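Lectin CEL-I, N-acetyl-D-galactosamine-specific C-type (Cucumaria echinata, PDB 1WMY) binds calcium ions and, through one of them, recognises N-acetyl-D-galactosamine as a C-type lectin. Local coordinates at residues G99-N104 with A121-S126; E109-F114 with N125-Q130. All blocks are in the same frame, centred on the assembly; numbering follows the deposited sequence.

Contact 1 (G99-N104 with A121-S126). With CA (calcium ion), chain D; CA (calcium ion), chain C; MPD ((4S)-2-methyl-2,4-pentanediol), chain F.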
loop_
_atom_site.group_PDB
_atom_site.type_symbol
_atom_site.label_atom_id
_atom_site.label_comp_id
_atom_site.label_asym_id
_atom_site.label_seq_id
_atom_site.Cartn_x
_atom_site.Cartn_y
_atom_site.Cartn_z
ATOM N N GLY A 99 -19.406 -19.749 22.976
ATOM C CA GLY A 99 -19.957 -20.015 24.298
ATOM C C GLY A 99 -18.874 -20.490 25.221
ATOM O O GLY A 99 -18.069 -21.336 24.844
ATOM N N GLY A 100 -18.868 -19.921 26.429
ATOM C CA GLY A 100 -17.972 -20.279 27.489
ATOM C C GLY A 100 -16.609 -19.634 27.362
ATOM O O GLY A 100 -15.672 -19.988 28.076
ATOM N N GLN A 101 -16.499 -18.707 26.407
ATOM C CA GLN A 101 -15.248 -17.950 26.194
ATOM C C GLN A 101 -15.463 -16.429 26.373
ATOM O O GLN A 101 -16.539 -15.937 26.136
ATOM C CB GLN A 101 -14.724 -18.250 24.809
ATOM C CG GLN A 101 -14.560 -19.739 24.456
ATOM C CD GLN A 101 -13.627 -20.456 25.369
ATOM O OE1 GLN A 101 -12.661 -19.842 25.879
ATOM N NE2 GLN A 101 -13.906 -21.764 25.627
ATOM N N PRO A 102 -14.423 -15.662 26.723
ATOM C CA PRO A 102 -13.078 -16.144 26.990
ATOM C C PRO A 102 -12.983 -16.649 28.438
ATOM O O PRO A 102 -13.503 -15.962 29.334
ATOM C CB PRO A 102 -12.221 -14.898 26.749
ATOM C CG PRO A 102 -13.071 -13.726 27.104
ATOM C CD PRO A 102 -14.512 -14.190 26.820
ATOM N N ASP A 103 -12.375 -17.810 28.681
ATOM C CA ASP A 103 -12.387 -18.417 30.036
ATOM C C ASP A 103 -11.007 -18.409 30.705
ATOM O O ASP A 103 -10.882 -18.753 31.863
ATOM C CB ASP A 103 -12.931 -19.817 29.985
ATOM C CG ASP A 103 -12.048 -20.748 29.103
ATOM O OD1 ASP A 103 -12.318 -21.963 29.029
ATOM O OD2 ASP A 103 -11.063 -20.318 28.480
ATOM N N ASN A 104 -9.968 -17.915 30.029
ATOM C CA ASN A 104 -8.625 -17.812 30.650
ATOM C C ASN A 104 -8.215 -19.164 31.259
ATOM O O ASN A 104 -7.789 -19.247 32.455
ATOM C CB ASN A 104 -8.592 -16.736 31.762
ATOM C CG ASN A 104 -7.135 -16.275 32.050
ATOM O OD1 ASN A 104 -6.356 -16.140 31.141
ATOM N ND2 ASN A 104 -6.794 -16.084 33.339
ATOM N N ALA A 121 -16.109 -18.529 15.496
ATOM C CA ALA A 121 -16.297 -18.028 16.837
ATOM C C ALA A 121 -14.978 -18.052 17.629
ATOM O O ALA A 121 -14.112 -18.943 17.462
ATOM C CB ALA A 121 -17.384 -18.886 17.587
ATOM N N TRP A 122 -14.823 -17.054 18.484
ATOM C CA TRP A 122 -13.522 -16.774 19.100
ATOM C C TRP A 122 -13.266 -17.601 20.341
ATOM O O TRP A 122 -14.122 -17.810 21.137
ATOM C CB TRP A 122 -13.484 -15.302 19.482
ATOM C CG TRP A 122 -13.688 -14.371 18.367
ATOM C CD1 TRP A 122 -13.873 -14.678 17.051
ATOM C CD2 TRP A 122 -13.670 -12.963 18.461
ATOM N NE1 TRP A 122 -14.023 -13.519 16.313
ATOM C CE2 TRP A 122 -13.908 -12.445 17.155
ATOM C CE3 TRP A 122 -13.516 -12.061 19.527
ATOM C CZ2 TRP A 122 -13.904 -11.054 16.884
ATOM C CZ3 TRP A 122 -13.549 -10.722 19.279
ATOM C CH2 TRP A 122 -13.737 -10.212 17.962
ATOM N N ASN A 123 -12.023 -18.050 20.507
ATOM C CA ASN A 123 -11.578 -18.661 21.747
ATOM C C ASN A 123 -10.303 -17.922 22.180
ATOM O O ASN A 123 -9.583 -17.346 21.362
ATOM C CB ASN A 123 -11.246 -20.107 21.465
ATOM C CG ASN A 123 -10.618 -20.786 22.650
ATOM O OD1 ASN A 123 -11.116 -20.677 23.748
ATOM N ND2 ASN A 123 -9.560 -21.528 22.427
ATOM N N ASP A 124 -10.045 -17.886 23.488
ATOM C CA ASP A 124 -8.756 -17.479 23.996
ATOM C C ASP A 124 -7.921 -18.730 24.253
ATOM O O ASP A 124 -8.418 -19.734 24.762
ATOM C CB ASP A 124 -8.863 -16.645 25.247
ATOM C CG ASP A 124 -9.586 -17.340 26.405
ATOM O OD1 ASP A 124 -10.297 -18.325 26.179
ATOM O OD2 ASP A 124 -9.475 -16.899 27.569
ATOM N N ASN A 125 -6.636 -18.640 23.944
ATOM C CA ASN A 125 -5.761 -19.761 24.091
ATOM C C ASN A 125 -4.391 -19.283 24.614
ATOM O O ASN A 125 -4.167 -18.108 24.872
ATOM C CB ASN A 125 -5.678 -20.483 22.756
ATOM C CG ASN A 125 -5.429 -21.984 22.888
ATOM O OD1 ASN A 125 -4.662 -22.449 23.735
ATOM N ND2 ASN A 125 -5.983 -22.728 21.951
ATOM N N SER A 126 -3.476 -20.212 24.773
ATOM C CA SER A 126 -2.282 -19.924 25.508
ATOM C C SER A 126 -1.085 -19.645 24.584
ATOM O O SER A 126 -1.150 -19.793 23.386
ATOM C CB SER A 126 -1.975 -21.125 26.427
ATOM O OG SER A 126 -1.519 -22.197 25.615
HETATM CA CA CA D . -10.319 -20.673 26.114
HETATM CA CA CA C . -6.552 -14.040 29.655
HETATM C C1 MPD F . -8.208 -24.883 25.944
HETATM C C2 MPD F . -9.171 -24.137 25.060
HETATM O O2 MPD F . -9.003 -22.702 25.243
HETATM C CM MPD F . -8.807 -24.580 23.647
HETATM C C3 MPD F . -10.618 -24.483 25.395
HETATM C C4 MPD F . -11.022 -24.045 26.780
HETATM O O4 MPD F . -11.557 -22.748 26.781
HETATM C C5 MPD F . -12.041 -24.964 27.380
HETATM O O HOH W 1 -8.855 -14.795 29.037
#
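Gln-101 lays its amide across that of Asn-123, the two planes 89° apart, and the carbonyl oxygens OE1 and OD1 converge to 2.8 Å because both bind one calcium ion. A bend at chi2 (-59°) folds the Gln-101 chain so that OE1 meets the metal at 2.5 Å. Asp-103 OD2, Asn-123 OD1 and both OD1 and O of Asp-124 join it. The two amides also use their N-H groups: Gln-101 NE2 donates to O4 of the bound methylpentanediol and Asn-123 ND2 to its O2, while both hydroxyl oxygens bind the ion. Gln-101 and Asn-123 bind N-acetylgalactosamine in this lectin, so the diol probably imitates a sugar's hydroxyl pair. Asp-124 reaches further: the backbone N of Asn-104 meets the syn lone pair of Asp-124 OD2 at 2.7 Å, and OD2 also accepts from a water bound to a second calcium ion, which Asn-104 OD1 ligates. Pro-102, behind a cis peptide bond, sets CB 3.5 Å from Asp-124 OD2. Asn-123 ND2 also hydrogen-bonds Gln-113 OE1 of strand 111-115, which pairs antiparallel with strand 122-125; the 99-104 loop follows strand 85-86 and precedes strand 111-115 in the chain, with Pro-102 against Phe-84 and Trp-97.

Contact 2 (E109-F114 with N125-Q130). With CA (calcium ion), chain C; CA (calcium ion), chain D; CA (calcium ion), chain E.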
loop_
_atom_site.group_PDB
_atom_site.type_symbol
_atom_site.label_atom_id
_atom_site.label_comp_id
_atom_site.label_asym_id
_atom_site.label_seq_id
_atom_site.Cartn_x
_atom_site.Cartn_y
_atom_site.Cartn_z
ATOM N N GLU A 109 -4.540 -18.206 29.413
ATOM C CA GLU A 109 -4.919 -17.938 28.047
ATOM C C GLU A 109 -5.149 -16.457 27.771
ATOM O O GLU A 109 -6.175 -15.896 28.158
ATOM C CB GLU A 109 -6.196 -18.736 27.690
ATOM C CG GLU A 109 -6.025 -20.261 27.887
ATOM C CD GLU A 109 -7.187 -21.055 27.279
ATOM O OE1 GLU A 109 -8.355 -20.621 27.415
ATOM O OE2 GLU A 109 -6.938 -22.083 26.588
ATOM N N ASP A 110 -4.191 -15.828 27.065
ATOM C CA ASP A 110 -4.294 -14.412 26.808
ATOM C C ASP A 110 -4.434 -14.047 25.315
ATOM O O ASP A 110 -4.256 -12.910 24.947
ATOM C CB ASP A 110 -3.125 -13.673 27.479
ATOM C CG ASP A 110 -3.214 -13.723 29.002
ATOM O OD1 ASP A 110 -2.271 -13.291 29.625
ATOM O OD2 ASP A 110 -4.249 -14.111 29.648
ATOM N N TYR A 111 -4.706 -15.021 24.467
ATOM C CA TYR A 111 -4.483 -14.807 23.046
ATOM C C TYR A 111 -5.663 -15.324 22.249
ATOM O O TYR A 111 -6.049 -16.495 22.347
ATOM C CB TYR A 111 -3.243 -15.525 22.565
ATOM C CG TYR A 111 -2.001 -15.173 23.343
ATOM C CD1 TYR A 111 -1.346 -16.117 24.091
ATOM C CD2 TYR A 111 -1.489 -13.895 23.285
ATOM C CE1 TYR A 111 -0.211 -15.781 24.797
ATOM C CE2 TYR A 111 -0.413 -13.501 23.980
ATOM C CZ TYR A 111 0.279 -14.445 24.724
ATOM O OH TYR A 111 1.425 -14.058 25.411
ATOM N N GLY A 112 -6.204 -14.442 21.431
ATOM C CA GLY A 112 -7.428 -14.731 20.683
ATOM C C GLY A 112 -7.237 -15.434 19.346
ATOM O O GLY A 112 -6.232 -15.212 18.663
ATOM N N GLN A 113 -8.227 -16.251 18.948
ATOM C CA GLN A 113 -8.167 -17.031 17.696
ATOM C C GLN A 113 -9.582 -17.365 17.267
ATOM O O GLN A 113 -10.479 -17.477 18.133
ATOM C CB GLN A 113 -7.370 -18.308 17.929
ATOM C CG GLN A 113 -7.996 -19.222 18.999
ATOM C CD GLN A 113 -7.212 -20.494 19.332
ATOM O OE1 GLN A 113 -7.792 -21.377 19.957
ATOM N NE2 GLN A 113 -5.908 -20.596 18.939
ATOM N N PHE A 114 -9.815 -17.495 15.946
ATOM C CA PHE A 114 -11.054 -18.111 15.400
ATOM C C PHE A 114 -10.902 -19.603 15.616
ATOM O O PHE A 114 -9.839 -20.147 15.443
ATOM C CB PHE A 114 -11.200 -17.924 13.856
ATOM C CG PHE A 114 -11.539 -16.499 13.382
ATOM C CD1 PHE A 114 -11.849 -16.272 12.015
ATOM C CD2 PHE A 114 -11.603 -15.410 14.270
ATOM C CE1 PHE A 114 -12.184 -15.013 11.555
ATOM C CE2 PHE A 114 -11.915 -14.167 13.842
ATOM C CZ PHE A 114 -12.226 -13.941 12.471
ATOM N N ASN A 125 -6.636 -18.640 23.944
ATOM C CA ASN A 125 -5.761 -19.761 24.091
ATOM C C ASN A 125 -4.391 -19.283 24.614
ATOM O O ASN A 125 -4.167 -18.108 24.872
ATOM C CB ASN A 125 -5.678 -20.483 22.756
ATOM C CG ASN A 125 -5.429 -21.984 22.888
ATOM O OD1 ASN A 125 -4.662 -22.449 23.735
ATOM N ND2 ASN A 125 -5.983 -22.728 21.951
ATOM N N SER A 126 -3.476 -20.212 24.773
ATOM C CA SER A 126 -2.282 -19.924 25.508
ATOM C C SER A 126 -1.085 -19.645 24.584
ATOM O O SER A 126 -1.150 -19.793 23.386
ATOM C CB SER A 126 -1.975 -21.125 26.427
ATOM O OG SER A 126 -1.519 -22.197 25.615
ATOM N N ALA A 127 0.034 -19.298 25.210
ATOM C CA ALA A 127 1.282 -19.018 24.507
ATOM C C ALA A 127 1.950 -20.283 23.966
ATOM O O ALA A 127 2.882 -20.194 23.218
ATOM C CB ALA A 127 2.278 -18.242 25.432
ATOM N N ALA A 128 1.508 -21.445 24.343
ATOM C CA ALA A 128 2.111 -22.641 23.807
ATOM C C ALA A 128 1.283 -23.270 22.653
ATOM O O ALA A 128 1.731 -24.197 22.005
ATOM C CB ALA A 128 2.300 -23.653 24.925
ATOM N N ALA A 129 0.062 -22.779 22.440
ATOM C CA ALA A 129 -0.812 -23.275 21.395
ATOM C C ALA A 129 -0.286 -22.819 20.043
ATOM O O ALA A 129 0.400 -21.751 19.900
ATOM C CB ALA A 129 -2.179 -22.723 21.609
ATOM N N GLN A 130 -0.626 -23.607 19.041
ATOM C CA GLN A 130 -0.270 -23.348 17.660
ATOM C C GLN A 130 -1.503 -23.220 16.840
ATOM O O GLN A 130 -2.478 -23.871 17.085
ATOM C CB GLN A 130 0.606 -24.460 17.099
ATOM C CG GLN A 130 2.004 -24.480 17.760
ATOM C CD GLN A 130 3.075 -24.798 16.743
ATOM O OE1 GLN A 130 2.925 -25.736 15.977
ATOM N NE2 GLN A 130 4.121 -23.999 16.704
HETATM CA CA CA C . -6.552 -14.040 29.655
HETATM CA CA CA D . -10.319 -20.673 26.114
HETATM CA CA CA E . -3.420 -13.325 31.784
HETATM O O HOH W 2 -4.645 -23.422 26.764
HETATM O O HOH W 3 -4.599 -23.354 18.800
HETATM O O HOH W 1 -8.855 -14.795 29.037
HETATM O O HOH W 4 -3.664 -15.622 32.051
HETATM O O HOH W 5 -1.198 -13.184 32.686
HETATM O O HOH W 6 -3.383 -11.064 31.730
#
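Asn-125 ND2 donates an almost straight hydrogen bond (177°) to Gln-113 OE1 at 3.0 Å. The acceptor lies in the Asn-125 amide plane, the donor off the Gln-113 carbonyl plane. The two amides are turned 76° apart. Gln-113 has CG wedged between its backbone N and carbonyl carbon (chi1 61°), and its extended chain carries OE1 past Asn-125 CB to ND2; OE1 also accepts from Asn-123. Glu-109 runs its extended chain alongside the Asn-125 backbone, with OE2 3.6 Å from Asn-125 CA. OE1 binds a calcium ion at 2.4 Å, and OE2 accepts a hydrogen bond from a water that also donates to Asn-125 OD1; outside the segments, the carboxylate's strongest polar partner is Trp-105. Tyr-111 presents a ring edge to the 126-129 type I turn: CE1 is 3.6 Å from Ala-127 CB, with Ser-126 C and Ala-127 N near the ring plane. Asp-110 CB covers one ring face, and the Asp-110 carboxylate binds a second calcium ion through OD1 and OD2 and a third through OD2. Asn-125 N bonds Tyr-111 O at 2.7 Å; the return bond from Tyr-111 N is weak. Asp-110 and Tyr-111 oppose Asn-125, a classic beta bulge, beside the calcium sites of a C-type lectin domain.

Overall arrangement
The centres of contacts 1 and 2 lie 9 Å apart, and both include Asn-125 and Ser-126, where strand 122-125 gives way to the following loop. Contact 2 completes the protein ligands of the sugar-site calcium: Glu-109 OE1 comes within 2.9 Å of Asp-103 OD2 and 2.8 Å of Asp-124 O, close approaches that the shared cation probably compensates. The second calcium joins the contacts again, since Asn-104 OD1 and Asp-110 OD2, 3.3 Å apart, both bind it, along with Asp-77 and Glu-81. A probable hydrogen bond from Asn-123 N to Gln-113 O, 2.9 Å, continues the strand pairing between them. The N-acetylgalactosamine site thus draws on loop 99-104, strand 122-125 and Glu-109 just ahead of Tyr-111.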